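Local coordinates for protein oxidoreductase (Azotobacter vinelandii, PDB 7D5M) that binds NAD+ and, as a homologue of inositol dehydrogenase, probably catalyses NAD-dependent oxidation or reduction of a polyol or sugar, at residues T208-L213 and H269-R274; Y142-H147 and W284-P289. All coordinates share one frame; numbering follows the deposited sequence.

Contact 1. Residues T208-L213 and H269-R274; sequences THPLYL and HGQKIR. With NAD (nicotinamide-adenine-dinucleotide), chain B.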
ATOM      1  N   THR A 208      10.655  -4.385  23.688  1.00 11.35           N
ATOM      2  CA  THR A 208      11.288  -3.187  24.299  1.00 11.51           C
ATOM      3  C   THR A 208      11.622  -2.148  23.220  1.00 11.35           C
ATOM      4  O   THR A 208      11.798  -0.969  23.578  1.00 11.10           O
ATOM      5  CB  THR A 208      12.536  -3.541  25.112  1.00 11.99           C
ATOM      6  OG1 THR A 208      13.355  -4.400  24.327  1.00 13.47           O
ATOM      7  CG2 THR A 208      12.196  -4.199  26.430  1.00 12.63           C
ATOM      8  N   HIS A 209      11.692  -2.534  21.948  1.00 11.03           N
ATOM      9  CA  HIS A 209      12.012  -1.572  20.861  1.00 11.11           C
ATOM     10  C   HIS A 209      10.891  -0.546  20.695  1.00 11.22           C
ATOM     11  O   HIS A 209      11.141   0.654  20.820  1.00 11.35           O
ATOM     12  CB  HIS A 209      12.370  -2.297  19.569  1.00 10.76           C
ATOM     13  CG  HIS A 209      13.797  -2.713  19.492  1.00 10.85           C
ATOM     14  ND1 HIS A 209      14.840  -1.813  19.601  1.00 10.57           N
ATOM     15  CD2 HIS A 209      14.354  -3.929  19.300  1.00 10.97           C
ATOM     16  CE1 HIS A 209      15.983  -2.457  19.454  1.00 11.02           C
ATOM     17  NE2 HIS A 209      15.718  -3.767  19.282  1.00 10.71           N
ATOM     18  N   PRO A 210       9.641  -0.940  20.343  1.00 11.41           N
ATOM     19  CA  PRO A 210       8.571   0.046  20.187  1.00 11.38           C
ATOM     20  C   PRO A 210       8.193   0.696  21.530  1.00 11.93           C
ATOM     21  O   PRO A 210       7.742   1.821  21.525  1.00 11.60           O
ATOM     22  CB  PRO A 210       7.420  -0.749  19.552  1.00 11.51           C
ATOM     23  CG  PRO A 210       7.708  -2.197  19.918  1.00 11.20           C
ATOM     24  CD  PRO A 210       9.223  -2.295  19.955  1.00 11.32           C
ATOM     25  N   LEU A 211       8.410   0.000  22.651  1.00 12.57           N
ATOM     26  CA  LEU A 211       8.234   0.614  24.000  1.00 13.13           C
ATOM     27  C   LEU A 211       9.144   1.842  24.101  1.00 12.61           C
ATOM     28  O   LEU A 211       8.661   2.930  24.467  1.00 12.62           O
ATOM     29  CB  LEU A 211       8.562  -0.390  25.108  1.00 14.83           C
ATOM     30  CG  LEU A 211       8.356   0.163  26.517  1.00 15.99           C
ATOM     31  CD1 LEU A 211       6.886   0.129  26.889  1.00 16.61           C
ATOM     32  CD2 LEU A 211       9.194  -0.596  27.527  1.00 17.02           C
ATOM     33  N   TYR A 212      10.413   1.697  23.741  1.00 12.39           N
ATOM     34  CA  TYR A 212      11.357   2.838  23.792  1.00 11.96           C
ATOM     35  C   TYR A 212      10.892   3.944  22.832  1.00 11.79           C
ATOM     36  O   TYR A 212      10.923   5.120  23.214  1.00 11.27           O
ATOM     37  CB  TYR A 212      12.809   2.445  23.517  1.00 12.54           C
ATOM     38  CG  TYR A 212      13.678   3.669  23.606  1.00 12.87           C
ATOM     39  CD1 TYR A 212      13.846   4.312  24.826  1.00 13.43           C
ATOM     40  CD2 TYR A 212      14.261   4.236  22.482  1.00 13.23           C
ATOM     41  CE1 TYR A 212      14.584   5.478  24.927  1.00 13.65           C
ATOM     42  CE2 TYR A 212      15.005   5.404  22.570  1.00 13.60           C
ATOM     43  CZ  TYR A 212      15.173   6.022  23.799  1.00 13.76           C
ATOM     44  OH  TYR A 212      15.918   7.162  23.920  1.00 14.80           O
ATOM     45  N   LEU A 213      10.431   3.600  21.627  1.00 10.95           N
ATOM     46  CA  LEU A 213       9.883   4.630  20.710  1.00 11.51           C
ATOM     47  C   LEU A 213       8.764   5.400  21.422  1.00 11.59           C
ATOM     48  O   LEU A 213       8.737   6.619  21.291  1.00 11.52           O
ATOM     49  CB  LEU A 213       9.392   3.993  19.409  1.00 11.69           C
ATOM     50  CG  LEU A 213      10.467   3.293  18.584  1.00 11.62           C
ATOM     51  CD1 LEU A 213       9.867   2.744  17.304  1.00 11.89           C
ATOM     52  CD2 LEU A 213      11.633   4.227  18.267  1.00 11.65           C
ATOM     53  N   HIS A 269       8.982  -8.225   9.799  1.00 11.69           N
ATOM     54  CA  HIS A 269       9.492  -7.474  10.974  1.00 10.99           C
ATOM     55  C   HIS A 269       8.317  -6.996  11.815  1.00 10.79           C
ATOM     56  O   HIS A 269       8.219  -7.396  12.978  1.00 10.60           O
ATOM     57  CB  HIS A 269      10.400  -6.318  10.535  1.00 11.27           C
ATOM     58  CG  HIS A 269      11.749  -6.347  11.167  1.00 11.68           C
ATOM     59  ND1 HIS A 269      12.292  -5.247  11.805  1.00 11.97           N
ATOM     60  CD2 HIS A 269      12.678  -7.326  11.238  1.00 12.03           C
ATOM     61  CE1 HIS A 269      13.493  -5.552  12.246  1.00 12.08           C
ATOM     62  NE2 HIS A 269      13.752  -6.831  11.920  1.00 12.44           N
ATOM     63  N   GLY A 270       7.457  -6.175  11.220  1.00 10.36           N
ATOM     64  CA  GLY A 270       6.169  -5.789  11.819  1.00 10.33           C
ATOM     65  C   GLY A 270       6.374  -4.998  13.089  1.00  9.97           C
ATOM     66  O   GLY A 270       5.651  -5.247  14.052  1.00 10.37           O
ATOM     67  N   GLN A 271       7.350  -4.087  13.119  1.00  9.99           N
ATOM     68  CA  GLN A 271       7.471  -3.142  14.255  1.00 10.00           C
ATOM     69  C   GLN A 271       6.676  -1.881  13.904  1.00 10.23           C
ATOM     70  O   GLN A 271       7.051  -1.181  12.968  1.00  9.87           O
ATOM     71  CB  GLN A 271       8.919  -2.788  14.588  1.00 10.12           C
ATOM     72  CG  GLN A 271       8.997  -1.927  15.833  1.00 10.46           C
ATOM     73  CD  GLN A 271      10.367  -1.384  16.162  1.00 10.85           C
ATOM     74  OE1 GLN A 271      10.531  -0.721  17.181  1.00 10.74           O
ATOM     75  NE2 GLN A 271      11.351  -1.654  15.311  1.00 10.36           N
ATOM     76  N   LYS A 272       5.606  -1.620  14.633  1.00 10.61           N
ATOM     77  CA  LYS A 272       4.729  -0.463  14.362  1.00 11.10           C
ATOM     78  C   LYS A 272       4.395   0.217  15.684  1.00 10.94           C
ATOM     79  O   LYS A 272       4.289  -0.465  16.721  1.00 10.83           O
ATOM     80  CB  LYS A 272       3.471  -0.906  13.610  1.00 12.20           C
ATOM     81  CG  LYS A 272       3.727  -1.694  12.325  1.00 12.89           C
ATOM     82  CD  LYS A 272       2.492  -2.304  11.656  1.00 14.18           C
ATOM     83  CE  LYS A 272       2.731  -2.562  10.183  1.00 14.98           C
ATOM     84  NZ  LYS A 272       1.718  -3.457   9.571  1.00 16.12           N
ATOM     85  N   ILE A 273       4.225   1.529  15.638  1.00 10.43           N
ATOM     86  CA  ILE A 273       3.694   2.290  16.793  1.00 10.15           C
ATOM     87  C   ILE A 273       2.635   3.248  16.261  1.00  9.80           C
ATOM     88  O   ILE A 273       2.892   3.965  15.292  1.00  9.02           O
ATOM     89  CB  ILE A 273       4.796   3.004  17.594  1.00 10.28           C
ATOM     90  CG1 ILE A 273       4.184   3.830  18.728  1.00 10.82           C
ATOM     91  CG2 ILE A 273       5.701   3.845  16.708  1.00 10.36           C
ATOM     92  CD1 ILE A 273       5.155   4.175  19.817  1.00 10.50           C
ATOM     93  N   ARG A 274       1.447   3.185  16.847  1.00  9.61           N
ATOM     94  CA  ARG A 274       0.349   4.117  16.513  1.00  9.81           C
ATOM     95  C   ARG A 274       0.017   4.867  17.797  1.00 10.22           C
ATOM     96  O   ARG A 274      -0.294   4.215  18.804  1.00 10.44           O
ATOM     97  CB  ARG A 274      -0.872   3.376  15.965  1.00  9.90           C
ATOM     98  CG  ARG A 274      -2.011   4.296  15.549  1.00 10.00           C
ATOM     99  CD  ARG A 274      -3.197   3.539  14.974  1.00 10.31           C
ATOM    100  NE  ARG A 274      -4.246   4.432  14.515  1.00 10.30           N
ATOM    101  CZ  ARG A 274      -4.283   5.046  13.339  1.00 10.37           C
ATOM    102  NH1 ARG A 274      -3.323   4.880  12.439  1.00 10.20           N
ATOM    103  NH2 ARG A 274      -5.303   5.834  13.054  1.00 10.52           N
TER
HETATM  104  PA  NAD B 500      25.237 -13.505  18.124  1.00 22.31           P
HETATM  105  O1A NAD B 500      25.167 -14.800  18.871  1.00 23.28           O
HETATM  106  O2A NAD B 500      24.866 -13.440  16.676  1.00 20.27           O
HETATM  107  O5B NAD B 500      26.709 -12.889  18.313  1.00 21.11           O
HETATM  108  C5B NAD B 500      27.462 -13.025  19.558  1.00 19.22           C
HETATM  109  C4B NAD B 500      28.886 -12.607  19.282  1.00 18.31           C
HETATM  110  O4B NAD B 500      29.588 -12.362  20.528  1.00 17.49           O
HETATM  111  C3B NAD B 500      29.738 -13.645  18.540  1.00 17.91           C
HETATM  112  O3B NAD B 500      30.675 -12.983  17.703  1.00 16.96           O
HETATM  113  C2B NAD B 500      30.417 -14.382  19.700  1.00 17.11           C
HETATM  114  O2B NAD B 500      31.596 -15.069  19.351  1.00 16.39           O
HETATM  115  C1B NAD B 500      30.730 -13.193  20.596  1.00 17.63           C
HETATM  116  N9A NAD B 500      30.951 -13.517  21.997  1.00 18.69           N
HETATM  117  C8A NAD B 500      30.167 -14.325  22.779  1.00 18.17           C
HETATM  118  N7A NAD B 500      30.565 -14.378  24.026  1.00 18.83           N
HETATM  119  C5A NAD B 500      31.665 -13.538  24.076  1.00 19.06           C
HETATM  120  C6A NAD B 500      32.518 -13.164  25.134  1.00 19.67           C
HETATM  121  N6A NAD B 500      32.367 -13.586  26.392  1.00 19.35           N
HETATM  122  N1A NAD B 500      33.517 -12.294  24.848  1.00 19.96           N
HETATM  123  C2A NAD B 500      33.654 -11.871  23.581  1.00 19.43           C
HETATM  124  N3A NAD B 500      32.905 -12.144  22.511  1.00 18.79           N
HETATM  125  C4A NAD B 500      31.914 -12.996  22.829  1.00 19.04           C
HETATM  126  O3  NAD B 500      24.323 -12.404  18.879  1.00 21.69           O
HETATM  127  PN  NAD B 500      23.606 -11.079  18.277  1.00 21.76           P
HETATM  128  O1N NAD B 500      22.290 -11.456  17.656  1.00 22.52           O
HETATM  129  O2N NAD B 500      24.604 -10.329  17.446  1.00 18.56           O
HETATM  130  O5D NAD B 500      23.273 -10.255  19.610  1.00 22.26           O
HETATM  131  C5D NAD B 500      24.299  -9.806  20.497  1.00 20.09           C
HETATM  132  C4D NAD B 500      23.662  -8.778  21.391  1.00 20.46           C
HETATM  133  O4D NAD B 500      23.091  -7.732  20.563  1.00 20.51           O
HETATM  134  C3D NAD B 500      22.502  -9.312  22.240  1.00 19.21           C
HETATM  135  O3D NAD B 500      22.493  -8.657  23.495  1.00 19.76           O
HETATM  136  C2D NAD B 500      21.267  -8.955  21.404  1.00 20.29           C
HETATM  137  O2D NAD B 500      20.087  -8.812  22.180  1.00 18.49           O
HETATM  138  C1D NAD B 500      21.701  -7.605  20.830  1.00 21.01           C
HETATM  139  N1N NAD B 500      21.014  -7.217  19.560  1.00 20.98           N
HETATM  140  C2N NAD B 500      20.430  -5.972  19.469  1.00 21.59           C
HETATM  141  C3N NAD B 500      19.736  -5.594  18.318  1.00 20.09           C
HETATM  142  C7N NAD B 500      19.263  -4.158  18.233  1.00 19.39           C
HETATM  143  O7N NAD B 500      19.720  -3.332  19.031  1.00 17.44           O
HETATM  144  N7N NAD B 500      18.395  -3.850  17.274  1.00 15.95           N
HETATM  145  C4N NAD B 500      19.531  -6.542  17.310  1.00 21.56           C
HETATM  146  C5N NAD B 500      20.114  -7.803  17.427  1.00 20.98           C
HETATM  147  C6N NAD B 500      20.964  -8.055  18.481  1.00 21.30           C

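Contact 2. Residues Y142-H147 and W284-P289; sequences YGYAGH and WWDEHP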
ATOM      1  N   TYR A 142      18.920   1.175  21.141  1.00 12.63           N
ATOM      2  CA  TYR A 142      17.523   1.274  20.654  1.00 12.28           C
ATOM      3  C   TYR A 142      17.570   1.999  19.302  1.00 11.09           C
ATOM      4  O   TYR A 142      17.206   3.181  19.205  1.00 10.85           O
ATOM      5  CB  TYR A 142      16.647   1.990  21.678  1.00 12.94           C
ATOM      6  CG  TYR A 142      16.333   1.184  22.912  1.00 13.22           C
ATOM      7  CD1 TYR A 142      15.605   0.007  22.838  1.00 14.57           C
ATOM      8  CD2 TYR A 142      16.724   1.625  24.166  1.00 13.61           C
ATOM      9  CE1 TYR A 142      15.288  -0.724  23.974  1.00 14.49           C
ATOM     10  CE2 TYR A 142      16.413   0.912  25.310  1.00 14.47           C
ATOM     11  CZ  TYR A 142      15.684  -0.261  25.218  1.00 15.00           C
ATOM     12  OH  TYR A 142      15.361  -0.982  26.334  1.00 17.31           O
ATOM     13  N   GLY A 143      18.086   1.298  18.298  1.00 10.62           N
ATOM     14  CA  GLY A 143      18.586   1.869  17.041  1.00 10.26           C
ATOM     15  C   GLY A 143      17.477   2.539  16.254  1.00 10.17           C
ATOM     16  O   GLY A 143      17.766   3.517  15.564  1.00  9.94           O
ATOM     17  N   TYR A 144      16.244   2.040  16.359  1.00  9.66           N
ATOM     18  CA  TYR A 144      15.110   2.558  15.549  1.00 10.02           C
ATOM     19  C   TYR A 144      14.839   4.013  15.928  1.00  9.87           C
ATOM     20  O   TYR A 144      14.294   4.762  15.115  1.00  9.49           O
ATOM     21  CB  TYR A 144      13.872   1.678  15.725  1.00 10.17           C
ATOM     22  CG  TYR A 144      14.144   0.247  15.349  1.00  9.80           C
ATOM     23  CD1 TYR A 144      14.205  -0.138  14.018  1.00 10.22           C
ATOM     24  CD2 TYR A 144      14.445  -0.701  16.317  1.00  9.79           C
ATOM     25  CE1 TYR A 144      14.494  -1.442  13.655  1.00 10.15           C
ATOM     26  CE2 TYR A 144      14.743  -2.012  15.969  1.00 10.03           C
ATOM     27  CZ  TYR A 144      14.774  -2.378  14.635  1.00 10.19           C
ATOM     28  OH  TYR A 144      15.069  -3.656  14.268  1.00 10.45           O
ATOM     29  N   ALA A 145      15.246   4.418  17.132  1.00 10.07           N
ATOM     30  CA  ALA A 145      15.004   5.777  17.662  1.00 10.08           C
ATOM     31  C   ALA A 145      15.869   6.805  16.914  1.00 10.25           C
ATOM     32  O   ALA A 145      15.623   8.024  17.073  1.00 10.63           O
ATOM     33  CB  ALA A 145      15.270   5.785  19.142  1.00 10.38           C
ATOM     34  N   GLY A 146      16.844   6.343  16.126  1.00 10.01           N
ATOM     35  CA  GLY A 146      17.681   7.194  15.269  1.00  9.88           C
ATOM     36  C   GLY A 146      16.965   7.702  14.030  1.00 10.24           C
ATOM     37  O   GLY A 146      17.506   8.612  13.361  1.00 11.01           O
ATOM     38  N   HIS A 147      15.820   7.122  13.657  1.00 10.26           N
ATOM     39  CA  HIS A 147      15.055   7.563  12.459  1.00 10.40           C
ATOM     40  C   HIS A 147      14.463   8.953  12.716  1.00 10.50           C
ATOM     41  O   HIS A 147      13.767   9.121  13.745  1.00 10.58           O
ATOM     42  CB  HIS A 147      13.995   6.536  12.066  1.00 10.22           C
ATOM     43  CG  HIS A 147      14.565   5.375  11.322  1.00 10.23           C
ATOM     44  ND1 HIS A 147      14.545   4.088  11.827  1.00 10.90           N
ATOM     45  CD2 HIS A 147      15.184   5.300  10.123  1.00  9.86           C
ATOM     46  CE1 HIS A 147      15.128   3.276  10.965  1.00  9.78           C
ATOM     47  NE2 HIS A 147      15.520   3.987   9.921  1.00 11.17           N
ATOM     48  N   TRP A 284       3.874   4.778  12.628  1.00 10.16           N
ATOM     49  CA  TRP A 284       5.211   4.547  12.032  1.00 10.16           C
ATOM     50  C   TRP A 284       5.470   3.047  12.002  1.00 10.44           C
ATOM     51  O   TRP A 284       5.106   2.368  12.962  1.00 10.40           O
ATOM     52  CB  TRP A 284       6.273   5.295  12.835  1.00 10.04           C
ATOM     53  CG  TRP A 284       7.655   5.222  12.260  1.00  9.74           C
ATOM     54  CD1 TRP A 284       8.179   6.020  11.288  1.00  9.61           C
ATOM     55  CD2 TRP A 284       8.705   4.317  12.649  1.00  9.70           C
ATOM     56  NE1 TRP A 284       9.474   5.661  11.030  1.00  9.68           N
ATOM     57  CE2 TRP A 284       9.832   4.635  11.858  1.00  9.64           C
ATOM     58  CE3 TRP A 284       8.806   3.252  13.556  1.00 10.00           C
ATOM     59  CZ2 TRP A 284      11.036   3.937  11.953  1.00 10.24           C
ATOM     60  CZ3 TRP A 284      10.003   2.576  13.663  1.00 10.02           C
ATOM     61  CH2 TRP A 284      11.107   2.920  12.881  1.00 10.21           C
ATOM     62  N   TRP A 285       6.102   2.584  10.929  1.00 10.60           N
ATOM     63  CA  TRP A 285       6.377   1.161  10.633  1.00 11.09           C
ATOM     64  C   TRP A 285       7.854   1.046  10.245  1.00 10.54           C
ATOM     65  O   TRP A 285       8.272   1.747   9.307  1.00 10.28           O
ATOM     66  CB  TRP A 285       5.430   0.720   9.517  1.00 11.56           C
ATOM     67  CG  TRP A 285       5.628  -0.670   9.014  1.00 12.64           C
ATOM     68  CD1 TRP A 285       6.257  -1.710   9.633  1.00 12.95           C
ATOM     69  CD2 TRP A 285       5.124  -1.187   7.775  1.00 13.64           C
ATOM     70  NE1 TRP A 285       6.185  -2.835   8.858  1.00 13.22           N
ATOM     71  CE2 TRP A 285       5.500  -2.549   7.711  1.00 13.83           C
ATOM     72  CE3 TRP A 285       4.388  -0.635   6.725  1.00 14.55           C
ATOM     73  CZ2 TRP A 285       5.179  -3.357   6.620  1.00 14.79           C
ATOM     74  CZ3 TRP A 285       4.077  -1.433   5.647  1.00 15.52           C
ATOM     75  CH2 TRP A 285       4.465  -2.773   5.598  1.00 15.15           C
ATOM     76  N   ASP A 286       8.626   0.233  10.963  1.00 10.34           N
ATOM     77  CA  ASP A 286      10.108   0.227  10.841  1.00 10.06           C
ATOM     78  C   ASP A 286      10.538  -0.196   9.431  1.00 10.04           C
ATOM     79  O   ASP A 286      11.640   0.212   9.009  1.00  9.02           O
ATOM     80  CB  ASP A 286      10.754  -0.638  11.930  1.00 10.29           C
ATOM     81  CG  ASP A 286      10.558  -2.146  11.814  1.00 10.24           C
ATOM     82  OD1 ASP A 286       9.564  -2.586  11.203  1.00 10.72           O
ATOM     83  OD2 ASP A 286      11.408  -2.876  12.373  1.00 10.29           O
ATOM     84  N   GLU A 287       9.724  -0.969   8.709  1.00  9.93           N
ATOM     85  CA  GLU A 287      10.131  -1.509   7.385  1.00 10.67           C
ATOM     86  C   GLU A 287      10.053  -0.400   6.329  1.00 10.73           C
ATOM     87  O   GLU A 287      10.628  -0.562   5.254  1.00 10.66           O
ATOM     88  CB  GLU A 287       9.274  -2.714   7.004  1.00 10.61           C
ATOM     89  CG  GLU A 287       9.487  -3.906   7.919  1.00 10.86           C
ATOM     90  CD  GLU A 287       8.544  -5.051   7.615  1.00 11.34           C
ATOM     91  OE1 GLU A 287       8.606  -5.590   6.482  1.00 11.69           O
ATOM     92  OE2 GLU A 287       7.707  -5.348   8.479  1.00 11.34           O
ATOM     93  N   HIS A 288       9.313   0.666   6.622  1.00 11.27           N
ATOM     94  CA  HIS A 288       9.176   1.858   5.753  1.00 11.76           C
ATOM     95  C   HIS A 288       9.435   3.081   6.616  1.00 10.54           C
ATOM     96  O   HIS A 288       8.536   3.862   6.871  1.00 10.34           O
ATOM     97  CB  HIS A 288       7.819   1.807   5.063  1.00 13.21           C
ATOM     98  CG  HIS A 288       7.705   0.589   4.211  1.00 14.72           C
ATOM     99  ND1 HIS A 288       8.374   0.476   3.020  1.00 16.28           N
ATOM    100  CD2 HIS A 288       7.096  -0.595   4.420  1.00 16.41           C
ATOM    101  CE1 HIS A 288       8.133  -0.708   2.494  1.00 18.58           C
ATOM    102  NE2 HIS A 288       7.342  -1.387   3.331  1.00 17.85           N
ATOM    103  N   PRO A 289      10.685   3.271   7.078  1.00  9.95           N
ATOM    104  CA  PRO A 289      10.972   4.208   8.162  1.00  9.92           C
ATOM    105  C   PRO A 289      10.958   5.676   7.723  1.00  9.79           C
ATOM    106  O   PRO A 289      10.940   6.528   8.586  1.00 10.10           O
ATOM    107  CB  PRO A 289      12.386   3.790   8.583  1.00 10.16           C
ATOM    108  CG  PRO A 289      13.015   3.345   7.293  1.00  9.97           C
ATOM    109  CD  PRO A 289      11.901   2.607   6.573  1.00 10.04           C
TER

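Contact 1. Residues T208-L213 and H269-R274
Gln271 OE1 is pressed from several directions by the helix 202-217: His209 CB lies 3.4 Å from it, Pro210 CD likewise 3.4 Å, and Leu213 CD1 3.5 Å. The oxygen also sits 3.3 Å from Pro210 N, but proline has no N-H to offer, so these are van der Waals contacts and not a bond. An extended chain places the amide there: CG is anti to the backbone N (chi1 -175°) and the carbons beyond continue straight, carrying OE1 off the strand against the helix. The other half of the amide is satisfied elsewhere, since NE2 donates to Asp286 OD2, which helps to fix the amide's rotation. With an alanine in its place, Asp286 OD2 would probably lose one of its donors and a gap would open beside Pro210 and Leu213. The contact belongs to the C-terminal alpha/beta domain of the GFO/IDH/MocA family, where the helix runs over the mixed sheet, its axis 8.6 Å from that of strand 271-274. A branched, apolar isoleucine suits the buried strand position further along: with CG1 of Ile273 anti to the backbone N (chi1 177°), its CD1 reaches Pro210 O at 3.9 Å and Leu213 CB at 4.3 Å. Met170 on strand 165-173 packs against both Pro210 and Ile273. The imidazole of His209 turns the other way, toward the cofactor, bringing NE2 to 3.3 Å from N7N of the NAD carboxamide, while O7N of the same amide lies at the ring edge, in its plane. Lys115, another NAD-binding residue, lies against this histidine.

Contact 2. Residues Y142-H147 and W284-P289
With CG anti to the carbonyl carbon (chi1 -79°), the imidazole of His147 swings in to meet Trp284, whose CG is anti to the backbone N (chi1 -175°) so that the large indole projects from the strand. The side chains cross at about a right angle. His147 ND1 comes to the edge of the indole, 3.5 Å from Trp284 CZ2, with the rings oblique, their planes 47° apart. Proline suits the neighbouring position because it offers a compact saturated ring: Pro289 CB stands over the centre of the imidazole, 3.4 Å from His147 NE2, in a CH-pi contact. The indole is steadied by Trp284 NE1, which donates to Pro289 O at 3.0 Å and so ties the strand end to the chain beyond the type I turn 285-288. Tyr144, on the 3-10 turn 143-146, packs beside this group, its CB 4.2 Å from Trp284 CH2. Farther out on its ring, CE1 approaches Asp286 OD2 at 3.6 Å, and hydrogen bonds from His269 ND1 and Gln271 NE2 to that oxygen hold the carboxylate against the ring. The contact joins the loop after strand 138-140 of the Rossmann fold to the C-terminal sheet, with the Tyr144 side chain about 4 Å from the bound NAD. Cohesion between the segments thus comes from aromatic and aliphatic surfaces, while the polar atoms bond within their own segments or outside, His147 ND1 weakly to Tyr144 O.

In the fold
The two contacts touch, their centres about 8 Å apart, and share two neighbouring inner strands of the large mixed sheet. Strands 271-277 and 280-285 follow each other in the chain and pair antiparallel: contact 1 uses the first, contact 2 the end of the second and the turn beyond. Along the chain contact 1 is nested inside contact 2, in the order 142-147, 208-213, 269-274, 284-289. Segment 142-147 follows strand 138-140, an outer strand of the parallel Rossmann sheet, so contact 2 joins the region leaving the nucleotide-binding fold to the sheet that contact 1 backs with helix 202-217. Together they adjoin the nicotinamide end of NAD, and both border a second subunit.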